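Local coordinates for protein beta-phenylalanine aminotransferase (Variovorax paradoxus, PDB 4AO9) that probably transfers the amino group of beta-phenylalanine to a keto-acid acceptor with the help of pyridoxal-5'-phosphate, as a class-III aminotransferase, at residues Leu256-Glu261 and Ser280-Leu285. Sequence-based numbering, arbitrary orientation.
With PLP (pyridoxal-5'-phosphate), chain C.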
loop_
_atom_site.group_PDB
_atom_site.type_symbol
_atom_site.label_atom_id
_atom_site.label_comp_id
_atom_site.label_asym_id
_atom_site.label_seq_id
_atom_site.Cartn_x
_atom_site.Cartn_y
_atom_site.Cartn_z
ATOM N N LEU A 256 8.412 22.493 -6.289
ATOM C CA LEU A 256 7.316 22.309 -5.339
ATOM C C LEU A 256 7.857 21.931 -3.971
ATOM O O LEU A 256 8.808 21.159 -3.866
ATOM C CB LEU A 256 6.348 21.230 -5.842
ATOM C CG LEU A 256 5.641 21.438 -7.187
ATOM C CD1 LEU A 256 4.654 20.301 -7.401
ATOM C CD2 LEU A 256 4.892 22.760 -7.226
ATOM N N LEU A 257 7.257 22.471 -2.923
ATOM C CA LEU A 257 7.563 22.005 -1.574
ATOM C C LEU A 257 6.507 20.988 -1.195
ATOM O O LEU A 257 5.309 21.247 -1.345
ATOM C CB LEU A 257 7.537 23.158 -0.563
ATOM C CG LEU A 257 7.733 22.842 0.921
ATOM C CD1 LEU A 257 9.151 22.328 1.195
ATOM C CD2 LEU A 257 7.438 24.098 1.745
ATOM N N VAL A 258 6.954 19.825 -0.731
ATOM C CA VAL A 258 6.041 18.783 -0.255
ATOM C C VAL A 258 6.335 18.511 1.211
ATOM O O VAL A 258 7.464 18.141 1.575
ATOM C CB VAL A 258 6.168 17.482 -1.084
ATOM C CG1 VAL A 258 5.263 16.388 -0.508
ATOM C CG2 VAL A 258 5.856 17.741 -2.559
ATOM N N PHE A 259 5.332 18.745 2.057
ATOM C CA PHE A 259 5.436 18.335 3.447
ATOM C C PHE A 259 4.868 16.934 3.634
ATOM O O PHE A 259 3.683 16.674 3.347
ATOM C CB PHE A 259 4.696 19.294 4.384
ATOM C CG PHE A 259 5.444 20.567 4.730
ATOM C CD1 PHE A 259 6.824 20.593 4.938
ATOM C CD2 PHE A 259 4.722 21.739 4.918
ATOM C CE1 PHE A 259 7.476 21.780 5.299
ATOM C CE2 PHE A 259 5.368 22.935 5.264
ATOM C CZ PHE A 259 6.733 22.955 5.449
ATOM N N ASP A 260 5.716 16.057 4.160
ATOM C CA ASP A 260 5.289 14.738 4.589
ATOM C C ASP A 260 4.728 14.881 6.000
ATOM O O ASP A 260 5.488 14.979 6.963
ATOM C CB ASP A 260 6.485 13.772 4.542
ATOM C CG ASP A 260 6.119 12.365 4.987
ATOM O OD1 ASP A 260 5.063 12.181 5.625
ATOM O OD2 ASP A 260 6.893 11.440 4.696
ATOM N N GLU A 261 3.400 14.911 6.098
ATOM C CA GLU A 261 2.722 15.003 7.398
ATOM C C GLU A 261 2.056 13.686 7.771
ATOM O O GLU A 261 1.116 13.646 8.567
ATOM C CB GLU A 261 1.736 16.181 7.441
ATOM C CG GLU A 261 2.416 17.552 7.282
ATOM C CD GLU A 261 1.778 18.614 8.136
ATOM O OE1 GLU A 261 2.030 18.611 9.352
ATOM O OE2 GLU A 261 1.007 19.418 7.590
ATOM N N SER A 280 2.817 24.219 2.103
ATOM C CA SER A 280 3.427 23.406 1.045
ATOM C C SER A 280 2.503 23.277 -0.166
ATOM O O SER A 280 1.287 23.414 -0.059
ATOM C CB SER A 280 3.797 22.025 1.587
ATOM O OG SER A 280 2.652 21.374 2.124
ATOM N N ASP A 281 3.103 23.012 -1.327
ATOM C CA ASP A 281 2.351 22.791 -2.559
ATOM C C ASP A 281 1.577 21.480 -2.561
ATOM O O ASP A 281 0.478 21.409 -3.123
ATOM C CB ASP A 281 3.288 22.849 -3.756
ATOM C CG ASP A 281 3.981 24.180 -3.860
ATOM O OD1 ASP A 281 3.352 25.119 -4.400
ATOM O OD2 ASP A 281 5.122 24.294 -3.378
ATOM N N LEU A 282 2.152 20.457 -1.927
ATOM C CA LEU A 282 1.473 19.182 -1.671
ATOM C C LEU A 282 1.740 18.775 -0.235
ATOM O O LEU A 282 2.734 19.213 0.373
ATOM C CB LEU A 282 1.956 18.064 -2.610
ATOM C CG LEU A 282 1.744 18.273 -4.114
ATOM C CD1 LEU A 282 2.492 17.194 -4.888
ATOM C CD2 LEU A 282 0.267 18.254 -4.486
ATOM N N THR A 283 0.863 17.918 0.284
ATOM C CA THR A 283 0.984 17.350 1.610
ATOM C C THR A 283 0.629 15.876 1.504
ATOM O O THR A 283 -0.338 15.513 0.824
ATOM C CB THR A 283 -0.000 18.027 2.569
ATOM O OG1 THR A 283 0.343 19.418 2.670
ATOM C CG2 THR A 283 0.056 17.390 3.964
ATOM N N THR A 284 1.395 15.038 2.196
ATOM C CA THR A 284 1.036 13.626 2.300
ATOM C C THR A 284 0.578 13.300 3.720
ATOM O O THR A 284 1.024 13.916 4.700
ATOM C CB THR A 284 2.177 12.714 1.855
ATOM O OG1 THR A 284 3.345 12.998 2.638
ATOM C CG2 THR A 284 2.483 12.943 0.362
ATOM N N LEU A 285 -0.356 12.350 3.795
ATOM C CA LEU A 285 -0.990 11.923 5.036
ATOM C C LEU A 285 -1.026 10.404 5.097
ATOM O O LEU A 285 -0.927 9.725 4.075
ATOM C CB LEU A 285 -2.431 12.440 5.080
ATOM C CG LEU A 285 -2.642 13.947 5.052
ATOM C CD1 LEU A 285 -4.136 14.229 4.869
ATOM C CD2 LEU A 285 -2.128 14.601 6.327
HETATM N N1 PLP C . 6.319 9.099 6.195
HETATM C C2 PLP C . 6.346 9.236 7.520
HETATM C C2A PLP C . 6.823 10.581 8.073
HETATM C C3 PLP C . 5.935 8.187 8.348
HETATM O O3 PLP C . 5.964 8.356 9.581
HETATM C C4 PLP C . 5.492 6.965 7.818
HETATM C C4A PLP C . 5.007 5.786 8.684
HETATM C C5 PLP C . 5.517 6.865 6.408
HETATM C C6 PLP C . 5.935 7.948 5.634
HETATM C C5A PLP C . 5.082 5.573 5.691
HETATM O O4P PLP C . 3.772 5.208 5.819
HETATM P P PLP C . 3.413 3.656 5.579
HETATM O O1P PLP C . 4.136 2.832 6.711
HETATM O O2P PLP C . 3.956 3.218 4.173
HETATM O O3P PLP C . 1.923 3.585 5.608
HETATM O O HOH W 1 1.201 20.584 5.068
#
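D281 and L257 tie the start of this strand pair together. The N-H of L257 meets D281 OD2 at 2.8 Å in a nearly straight bond (169°), arriving on the anti side of the carboxylate, while the L257 carbonyl receives weak bonds from the N-H groups of D281 and L282. The side chains of L256 and D281 cross at about a right angle, L256 CD2 lying 3.8 Å from D281 CG. Since the carboxylate also forms salt bridges with R247 and R301, putting an alanine in place of D281 would probably leave the L257 N-H without its acceptor and both arginines without this charged mate.

Packing is close next to this bond. S280 CB lies 3.5 Å from F259 CD2, and S280 OG stands between its own backbone N and carbonyl carbon (chi1 57°), a torsion that turns it to L282 O at 2.8 Å. OG donates from above the carbonyl plane, and F259 N, only tilted from it, comes from the opposite face. Strands 256-260 and 282-286 are parallel neighbours in the seven-stranded mixed sheet of a fold-type I PLP enzyme, joined by a beta-alpha-beta crossover through helix 272-276; such strands often carry ligand-binding residues at their C-terminal ends, as D260 does here. Bonds from T284 N to F259 O and from E261 N to T284 O continue the pairing.

On the sheet face of V258 and L282, D260 and T284 follow at the cofactor end. T284 OG1 bonds N156, which in turn bonds D260 OD2, as does H180; that oxygen lies 2.8 Å from N1 of pyridoxal-5'-phosphate. Toward E261 the contact is looser: T283 CG2 stays 4.0 Å from E261 CB, and a water donates to both T283 OG1 and E261 OE2, while T264 and the N-H of A273 hold E261 OE1.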